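Peroxidase (Cellulomonas bogoriensis 69B4 = DSM 16987, PDB 6QZO) binds heme b and probably acts as a DyP-type peroxidase, using peroxide to oxidise its substrates. Local coordinates at residues H36-G39 with I40-P44; V147-D151 with R152-A156; A204-P208 with R209-D213. All coordinates share one frame; numbering follows the deposited sequence.

Overall arrangement
All three contacts are local, each within one continuous run of chain, but they sit at different depths. Contact 2 is buried, where strand 143-149 passes into helix 152-165, and the second subunit reaches it. Contact 1 is partly buried, in the loop before strand 47-55 of the same N-terminal sheet. Contact 3 is a surface turn in the loop leading from the heme towards strand 229-238. Contacts 1 and 3 touch, with Val-41 CG2 3.7 Å from Pro-208 CG. The centres of contacts 2 and 3 are about 27 Å apart. A carboxylate accepts backbone amides as an N-cap in contact 2 and in an Asx turn in contact 3; contact 1 uses a hydroxyl and water.

Contact 1. Residues H36-G39 with I40-P44; sequences HQAG and IVTPP
Thr-42 reaches back to the backbone of Gly-39 with its hydroxyl. Gly-39 N donates to Thr-42 OG1 at 2.9 Å, and the bond is almost straight, with an N-H...O angle of 176°. Thr-42 OG1 stands beside its own backbone N and anti to the carbonyl carbon (chi1 -48°). This rotation turns the oxygen back towards the turn and puts CG2 anti to the backbone N. The same oxygen passes alongside Ala-38, 3.8 Å from Ala-38 CB. An alanine in place of Thr-42 removes the hydroxyl and would probably leave the Gly-39 amide without its mate, so that the turn is held less firmly.

Gly-39 has a positive phi of 93°, and here the chain bends. The side chain of Ile-40 then runs back beside Gly-39 towards Gln-37. Its CG1 is beside the backbone N, 3.5 Å from Gly-39 C. From there the chain is extended, and CD1 comes alongside Gln-37, 3.8 Å from Gln-37 O and 4.2 Å from Gln-37 CB.

The turn belongs to the loop before strand 47-55, the first strand of the N-terminal sheet. It packs between the two ferredoxin-like halves of the DyP fold. Ile-40 packs on Thr-102 of the N-terminal sheet and on Leu-306 and Val-366 of the C-terminal one.

A water bridges the two arms of the bend. It donates to Gln-37 O at 3.0 Å and accepts from Val-41 N at 2.8 Å. The amide of Gln-37 leads away from the turn: OE1 is bonded to Val-103 N and NE2 to Pro-367 O. Nearer the turn, the backbone is tied to its surroundings by Ala-38 O with Thr-102 OG1 and by Gly-39 O with Gln-146 NE2.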
loop_
_atom_site.group_PDB
_atom_site.type_symbol
_atom_site.label_atom_id
_atom_site.label_comp_id
_atom_site.label_asym_id
_atom_site.label_seq_id
_atom_site.Cartn_x
_atom_site.Cartn_y
_atom_site.Cartn_z
ATOM N N HIS A 36 15.932 -7.809 23.246
ATOM C CA HIS A 36 15.356 -6.598 22.591
ATOM C C HIS A 36 14.026 -6.934 21.919
ATOM O O HIS A 36 13.789 -8.122 21.637
ATOM C CB HIS A 36 16.338 -6.030 21.564
ATOM C CG HIS A 36 17.768 -6.038 22.001
ATOM N ND1 HIS A 36 18.266 -5.130 22.915
ATOM C CD2 HIS A 36 18.810 -6.810 21.622
ATOM C CE1 HIS A 36 19.557 -5.343 23.080
ATOM N NE2 HIS A 36 19.915 -6.378 22.299
ATOM N N GLN A 37 13.200 -5.923 21.658
ATOM C CA GLN A 37 12.003 -6.052 20.785
ATOM C C GLN A 37 12.489 -6.366 19.366
ATOM O O GLN A 37 13.552 -5.867 18.982
ATOM C CB GLN A 37 11.166 -4.773 20.781
ATOM C CG GLN A 37 10.419 -4.508 22.085
ATOM C CD GLN A 37 9.348 -3.457 21.940
ATOM O OE1 GLN A 37 8.288 -3.705 21.369
ATOM N NE2 GLN A 37 9.620 -2.272 22.462
ATOM N N ALA A 38 11.752 -7.187 18.620
ATOM C CA ALA A 38 12.017 -7.442 17.187
ATOM C C ALA A 38 11.552 -6.211 16.406
ATOM O O ALA A 38 10.845 -5.371 17.003
ATOM C CB ALA A 38 11.300 -8.692 16.751
ATOM N N GLY A 39 11.947 -6.098 15.139
ATOM C CA GLY A 39 11.474 -5.031 14.239
ATOM C C GLY A 39 12.394 -3.835 14.250
ATOM O O GLY A 39 12.002 -2.797 13.696
ATOM N N ILE A 40 13.581 -3.988 14.851
ATOM C CA ILE A 40 14.618 -2.922 14.960
ATOM C C ILE A 40 15.870 -3.383 14.213
ATOM O O ILE A 40 16.191 -2.744 13.180
ATOM C CB ILE A 40 14.874 -2.552 16.429
ATOM C CG1 ILE A 40 13.576 -2.087 17.097
ATOM C CG2 ILE A 40 15.952 -1.496 16.539
ATOM C CD1 ILE A 40 13.620 -2.113 18.615
ATOM N N VAL A 41 16.525 -4.452 14.678
ATOM C CA VAL A 41 17.712 -5.030 13.977
ATOM C C VAL A 41 17.251 -6.160 13.054
ATOM O O VAL A 41 18.050 -6.581 12.201
ATOM C CB VAL A 41 18.805 -5.467 14.971
ATOM C CG1 VAL A 41 19.848 -6.395 14.380
ATOM C CG2 VAL A 41 19.462 -4.215 15.538
ATOM N N THR A 42 16.017 -6.622 13.208
ATOM C CA THR A 42 15.378 -7.568 12.257
ATOM C C THR A 42 15.547 -7.003 10.845
ATOM O O THR A 42 15.176 -5.842 10.612
ATOM C CB THR A 42 13.888 -7.762 12.574
ATOM O OG1 THR A 42 13.796 -8.000 13.985
ATOM C CG2 THR A 42 13.262 -8.893 11.774
ATOM N N PRO A 43 16.075 -7.786 9.875
ATOM C CA PRO A 43 16.201 -7.320 8.497
ATOM C C PRO A 43 14.851 -6.757 8.055
ATOM O O PRO A 43 13.809 -7.379 8.290
ATOM C CB PRO A 43 16.607 -8.579 7.706
ATOM C CG PRO A 43 17.232 -9.511 8.727
ATOM C CD PRO A 43 16.549 -9.174 10.041
ATOM N N PRO A 44 14.794 -5.524 7.502
ATOM C CA PRO A 44 13.510 -4.912 7.164
ATOM C C PRO A 44 12.746 -5.690 6.096
ATOM O O PRO A 44 13.271 -5.981 5.030
ATOM C CB PRO A 44 13.897 -3.495 6.708
ATOM C CG PRO A 44 15.239 -3.250 7.355
ATOM C CD PRO A 44 15.919 -4.596 7.339
HETATM O O HOH W 1 15.157 -6.088 16.429
#

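Contact 2. Residues V147-D151 with R152-A156; sequences VCADD and RTTLA
Asp-151 caps the helix whose first residues are Arg-152 to Ala-156. Its CB lies 3.6 Å from Thr-154 OG1, and the two side chains cross at about a right angle. CG is anti to the backbone N (chi1 -171°), which brings the carboxylate to the amides at the start of the helix. OD1 takes two amides there. Thr-154 N donates at 3.1 Å with an angle of 167°, meeting the anti lone pair of OD1. Thr-153 N adds a weak, bent bond at 3.0 Å. OD1 also forms a salt bridge with Arg-181 of the second subunit, and OD2 accepts from Ser-182 N of that subunit. The helix N-terminus and this arginine would probably both stabilise the negative charge. The N-cap is therefore part of the dimer interface. The Thr-154 hydroxyl is bonded to Val-95 O.

Behind the cap, Leu-155 N donates to Asp-151 O at 3.2 Å. Leu-155 CD1 points back at the strand. It packs on Val-147 CG1 and the backbone of Val-147; the 3.3 Å between Leu-155 CD1 and Val-147 CG1 is shorter than usual, and its exact value is doubtful. Ala-149 CB is farther from it. Strand 147-149 and helix 152-156 run nearly antiparallel, at 157°, their axes coming within 7.9 Å of each other. Strand 143-149 lies between strands 100-105 and 47-55, and Leu-155 also packs on Phe-47 of the latter.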
loop_
_atom_site.group_PDB
_atom_site.type_symbol
_atom_site.label_atom_id
_atom_site.label_comp_id
_atom_site.label_asym_id
_atom_site.label_seq_id
_atom_site.Cartn_x
_atom_site.Cartn_y
_atom_site.Cartn_z
ATOM N N VAL A 147 4.314 -1.798 12.830
ATOM C CA VAL A 147 3.869 -3.134 12.340
ATOM C C VAL A 147 4.509 -3.359 10.972
ATOM O O VAL A 147 4.237 -2.544 10.025
ATOM C CB VAL A 147 2.336 -3.235 12.272
ATOM C CG1 VAL A 147 1.869 -4.671 12.064
ATOM C CG2 VAL A 147 1.696 -2.649 13.514
ATOM N N CYS A 148 5.343 -4.400 10.888
ATOM C CA CYS A 148 6.145 -4.744 9.690
ATOM C C CYS A 148 5.853 -6.180 9.270
ATOM O O CYS A 148 5.802 -7.034 10.173
ATOM C CB CYS A 148 7.629 -4.632 9.988
ATOM S SG CYS A 148 8.156 -2.922 10.191
ATOM N N ALA A 149 5.728 -6.422 7.964
ATOM C CA ALA A 149 5.512 -7.770 7.389
ATOM C C ALA A 149 5.835 -7.794 5.894
ATOM O O ALA A 149 5.871 -6.728 5.254
ATOM C CB ALA A 149 4.100 -8.230 7.647
ATOM N N ASP A 150 6.050 -8.993 5.365
ATOM C CA ASP A 150 6.328 -9.246 3.930
ATOM C C ASP A 150 5.018 -9.463 3.169
ATOM O O ASP A 150 5.103 -9.881 2.001
ATOM C CB ASP A 150 7.256 -10.453 3.761
ATOM C CG ASP A 150 8.720 -10.105 3.837
ATOM O OD1 ASP A 150 9.060 -8.942 3.498
ATOM O OD2 ASP A 150 9.507 -10.991 4.229
ATOM N N ASP A 151 3.869 -9.202 3.797
ATOM C CA ASP A 151 2.529 -9.384 3.176
ATOM C C ASP A 151 1.546 -8.345 3.715
ATOM O O ASP A 151 1.463 -8.188 4.926
ATOM C CB ASP A 151 1.988 -10.791 3.421
ATOM C CG ASP A 151 0.725 -11.053 2.618
ATOM O OD1 ASP A 151 -0.366 -10.692 3.103
ATOM O OD2 ASP A 151 0.855 -11.553 1.470
ATOM N N ARG A 152 0.787 -7.708 2.821
ATOM C CA ARG A 152 -0.076 -6.537 3.105
ATOM C C ARG A 152 -1.383 -6.982 3.775
ATOM O O ARG A 152 -1.942 -6.193 4.560
ATOM C CB ARG A 152 -0.318 -5.750 1.828
ATOM C CG ARG A 152 -0.883 -4.373 2.079
ATOM C CD ARG A 152 -0.032 -3.419 2.888
ATOM N NE ARG A 152 -0.883 -2.254 2.966
ATOM C CZ ARG A 152 -1.912 -2.057 3.809
ATOM N NH1 ARG A 152 -2.274 -2.963 4.707
ATOM N NH2 ARG A 152 -2.611 -0.942 3.701
ATOM N N THR A 153 -1.868 -8.177 3.479
ATOM C CA THR A 153 -3.089 -8.735 4.121
ATOM C C THR A 153 -2.763 -9.077 5.576
ATOM O O THR A 153 -3.563 -8.724 6.448
ATOM C CB THR A 153 -3.635 -9.936 3.340
ATOM O OG1 THR A 153 -3.942 -9.461 2.035
ATOM C CG2 THR A 153 -4.860 -10.545 3.978
ATOM N N THR A 154 -1.627 -9.738 5.818
ATOM C CA THR A 154 -1.094 -10.035 7.177
ATOM C C THR A 154 -1.003 -8.736 7.981
ATOM O O THR A 154 -1.404 -8.724 9.166
ATOM C CB THR A 154 0.280 -10.712 7.104
ATOM O OG1 THR A 154 0.193 -11.897 6.301
ATOM C CG2 THR A 154 0.813 -11.071 8.472
ATOM N N LEU A 155 -0.496 -7.679 7.348
ATOM C CA LEU A 155 -0.267 -6.363 7.999
ATOM C C LEU A 155 -1.618 -5.714 8.314
ATOM O O LEU A 155 -1.806 -5.229 9.460
ATOM C CB LEU A 155 0.578 -5.508 7.053
ATOM C CG LEU A 155 1.073 -4.187 7.628
ATOM C CD1 LEU A 155 1.973 -4.459 8.776
ATOM C CD2 LEU A 155 1.818 -3.373 6.578
ATOM N N ALA A 156 -2.521 -5.703 7.327
ATOM C CA ALA A 156 -3.881 -5.137 7.461
ATOM C C ALA A 156 -4.579 -5.828 8.631
ATOM O O ALA A 156 -5.205 -5.143 9.457
ATOM C CB ALA A 156 -4.655 -5.316 6.188
#

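Contact 3. Residues A204-P208 with R209-D213; sequences ANLDP and RTDPD. With HEM (protoporphyrin IX containing Fe), chain I.
An Asx motif built on Asp-207 closes the turn from Asp-207 to Asp-211, in the loop that runs from the heme towards strand 229-238. Asp-207 OD1 accepts from Arg-209 N at 2.9 Å, which makes the Asx turn. This amide approaches from well above the carboxylate plane. Asp-207 O accepts from Asp-211 N, also at 2.9 Å, nearly along the C=O axis. Thr-210 N adds a weak bond to the same oxygen.

Thr-210 OG1 sits between its own backbone N and carbonyl carbon (chi1 67°). This places CG2 beside the backbone N and anti to the carbonyl carbon, from where it comes within 3.4 Å of Asp-207 OD2. Arg-209 folds back over the aspartate. The carboxylate and guanidinium planes are 75° apart, and OD1 lies over one guanidinium face. NH1 is 3.7 Å from Asp-207 OD2, a long salt bridge of charges alone. Leu-206 CD1 packs on Asp-211 CB at 3.8 Å, and Asp-211 OD1 is bridged to Arg-301.

Three residues before Asp-207, Ala-204 binds a heme propionate through its backbone: its N donates to propionate oxygen O2A of the heme at 3.0 Å, with an angle of 167°.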
loop_
_atom_site.group_PDB
_atom_site.type_symbol
_atom_site.label_atom_id
_atom_site.label_comp_id
_atom_site.label_asym_id
_atom_site.label_seq_id
_atom_site.Cartn_x
_atom_site.Cartn_y
_atom_site.Cartn_z
ATOM N N ALA A 204 25.608 3.613 4.187
ATOM C CA ALA A 204 26.455 3.986 5.350
ATOM C C ALA A 204 25.577 4.080 6.602
ATOM O O ALA A 204 25.319 5.199 7.068
ATOM C CB ALA A 204 27.173 5.287 5.076
ATOM N N ASN A 205 25.100 2.934 7.085
ATOM C CA ASN A 205 24.187 2.834 8.258
ATOM C C ASN A 205 25.014 2.430 9.487
ATOM O O ASN A 205 26.136 1.904 9.321
ATOM C CB ASN A 205 23.038 1.857 7.978
ATOM C CG ASN A 205 21.744 2.227 8.673
ATOM O OD1 ASN A 205 21.729 3.060 9.579
ATOM N ND2 ASN A 205 20.647 1.631 8.238
ATOM N N LEU A 206 24.471 2.678 10.678
ATOM C CA LEU A 206 24.992 2.151 11.962
ATOM C C LEU A 206 25.007 0.624 11.879
ATOM O O LEU A 206 23.987 0.045 11.453
ATOM C CB LEU A 206 24.095 2.640 13.102
ATOM C CG LEU A 206 24.392 2.052 14.476
ATOM C CD1 LEU A 206 25.864 2.243 14.827
ATOM C CD2 LEU A 206 23.507 2.682 15.545
ATOM N N ASP A 207 26.137 0.008 12.220
ATOM C CA ASP A 207 26.257 -1.463 12.400
ATOM C C ASP A 207 26.079 -1.791 13.878
ATOM O O ASP A 207 26.996 -1.616 14.676
ATOM C CB ASP A 207 27.597 -2.005 11.900
ATOM C CG ASP A 207 27.655 -3.519 11.873
ATOM O OD1 ASP A 207 26.748 -4.155 12.447
ATOM O OD2 ASP A 207 28.594 -4.048 11.260
ATOM N N PRO A 208 24.898 -2.300 14.290
ATOM C CA PRO A 208 24.679 -2.663 15.693
ATOM C C PRO A 208 25.480 -3.881 16.186
ATOM O O PRO A 208 25.499 -4.106 17.380
ATOM C CB PRO A 208 23.165 -2.925 15.742
ATOM C CG PRO A 208 22.816 -3.364 14.335
ATOM C CD PRO A 208 23.721 -2.548 13.440
ATOM N N ARG A 209 26.119 -4.640 15.285
ATOM C CA ARG A 209 27.005 -5.787 15.648
ATOM C C ARG A 209 28.347 -5.247 16.157
ATOM O O ARG A 209 28.909 -5.854 17.090
ATOM C CB ARG A 209 27.199 -6.742 14.467
ATOM C CG ARG A 209 25.895 -7.351 13.974
ATOM C CD ARG A 209 26.024 -8.485 12.978
ATOM N NE ARG A 209 25.378 -8.098 11.722
ATOM C CZ ARG A 209 25.985 -7.585 10.647
ATOM N NH1 ARG A 209 27.297 -7.422 10.618
ATOM N NH2 ARG A 209 25.258 -7.256 9.589
ATOM N N THR A 210 28.833 -4.143 15.576
ATOM C CA THR A 210 30.110 -3.493 15.977
ATOM C C THR A 210 29.842 -2.460 17.077
ATOM O O THR A 210 30.681 -2.346 17.992
ATOM C CB THR A 210 30.812 -2.817 14.790
ATOM O OG1 THR A 210 29.988 -1.727 14.378
ATOM C CG2 THR A 210 31.078 -3.746 13.626
ATOM N N ASP A 211 28.726 -1.729 16.995
ATOM C CA ASP A 211 28.476 -0.521 17.825
ATOM C C ASP A 211 27.140 -0.650 18.557
ATOM O O ASP A 211 26.305 0.252 18.488
ATOM C CB ASP A 211 28.577 0.729 16.948
ATOM C CG ASP A 211 29.972 0.943 16.370
ATOM O OD1 ASP A 211 30.932 1.041 17.168
ATOM O OD2 ASP A 211 30.101 0.993 15.136
ATOM N N PRO A 212 26.907 -1.744 19.322
ATOM C CA PRO A 212 25.619 -1.949 19.992
ATOM C C PRO A 212 25.289 -0.855 21.025
ATOM O O PRO A 212 24.119 -0.593 21.232
ATOM C CB PRO A 212 25.774 -3.317 20.680
ATOM C CG PRO A 212 27.288 -3.506 20.829
ATOM C CD PRO A 212 27.872 -2.824 19.608
ATOM N N ASP A 213 26.307 -0.219 21.617
ATOM C CA ASP A 213 26.134 0.811 22.678
ATOM C C ASP A 213 25.526 2.096 22.089
ATOM O O ASP A 213 25.055 2.935 22.892
ATOM C CB ASP A 213 27.460 1.103 23.387
ATOM C CG ASP A 213 28.510 1.716 22.479
ATOM O OD1 ASP A 213 28.910 1.043 21.494
ATOM O OD2 ASP A 213 28.905 2.873 22.746
HETATM C CHA HEM I . 22.529 9.006 3.661
HETATM C CHB HEM I . 18.560 10.077 1.160
HETATM C CHC HEM I . 16.821 12.480 4.972
HETATM C CHD HEM I . 20.601 11.061 7.605
HETATM C C1A HEM I . 21.610 9.122 2.655
HETATM C C2A HEM I . 21.822 8.683 1.316
HETATM C C3A HEM I . 20.706 9.002 0.613
HETATM C C4A HEM I . 19.800 9.601 1.516
HETATM C CMA HEM I . 20.442 8.756 -0.860
HETATM C CAA HEM I . 23.077 8.041 0.751
HETATM C CBA HEM I . 23.092 6.517 0.858
HETATM C CGA HEM I . 23.293 6.122 2.285
HETATM O O1A HEM I . 22.257 5.916 2.977
HETATM O O2A HEM I . 24.462 6.023 2.754
HETATM C C1B HEM I . 17.759 10.833 2.007
HETATM C C2B HEM I . 16.510 11.363 1.583
HETATM C C3B HEM I . 16.004 12.056 2.656
HETATM C C4B HEM I . 17.007 11.917 3.720
HETATM C CMB HEM I . 15.870 11.169 0.211
HETATM C CAB HEM I . 14.712 12.747 2.835
HETATM C CBB HEM I . 13.680 12.618 2.002
HETATM C C1C HEM I . 17.680 12.303 6.032
HETATM C C2C HEM I . 17.478 12.851 7.298
HETATM C C3C HEM I . 18.541 12.475 8.086
HETATM C C4C HEM I . 19.412 11.663 7.257
HETATM C CMC HEM I . 16.344 13.712 7.784
HETATM C CAC HEM I . 18.515 12.952 9.494
HETATM C CBC HEM I . 19.413 12.701 10.406
HETATM C C1D HEM I . 21.440 10.376 6.703
HETATM C C2D HEM I . 22.723 9.780 7.118
HETATM C C3D HEM I . 23.270 9.226 6.021
HETATM C C4D HEM I . 22.299 9.481 4.943
HETATM C CMD HEM I . 23.392 9.783 8.482
HETATM C CAD HEM I . 24.612 8.490 5.940
HETATM C CBD HEM I . 25.756 9.474 5.621
HETATM C CGD HEM I . 27.154 8.867 5.568
HETATM O O1D HEM I . 27.786 8.630 6.620
HETATM O O2D HEM I . 27.724 8.621 4.467
HETATM N NA HEM I . 20.369 9.679 2.760
HETATM N NB HEM I . 18.015 11.188 3.267
HETATM N NC HEM I . 18.845 11.596 6.003
HETATM N ND HEM I . 21.242 10.164 5.394
HETATM FE FE HEM I . 19.750 10.684 4.353
#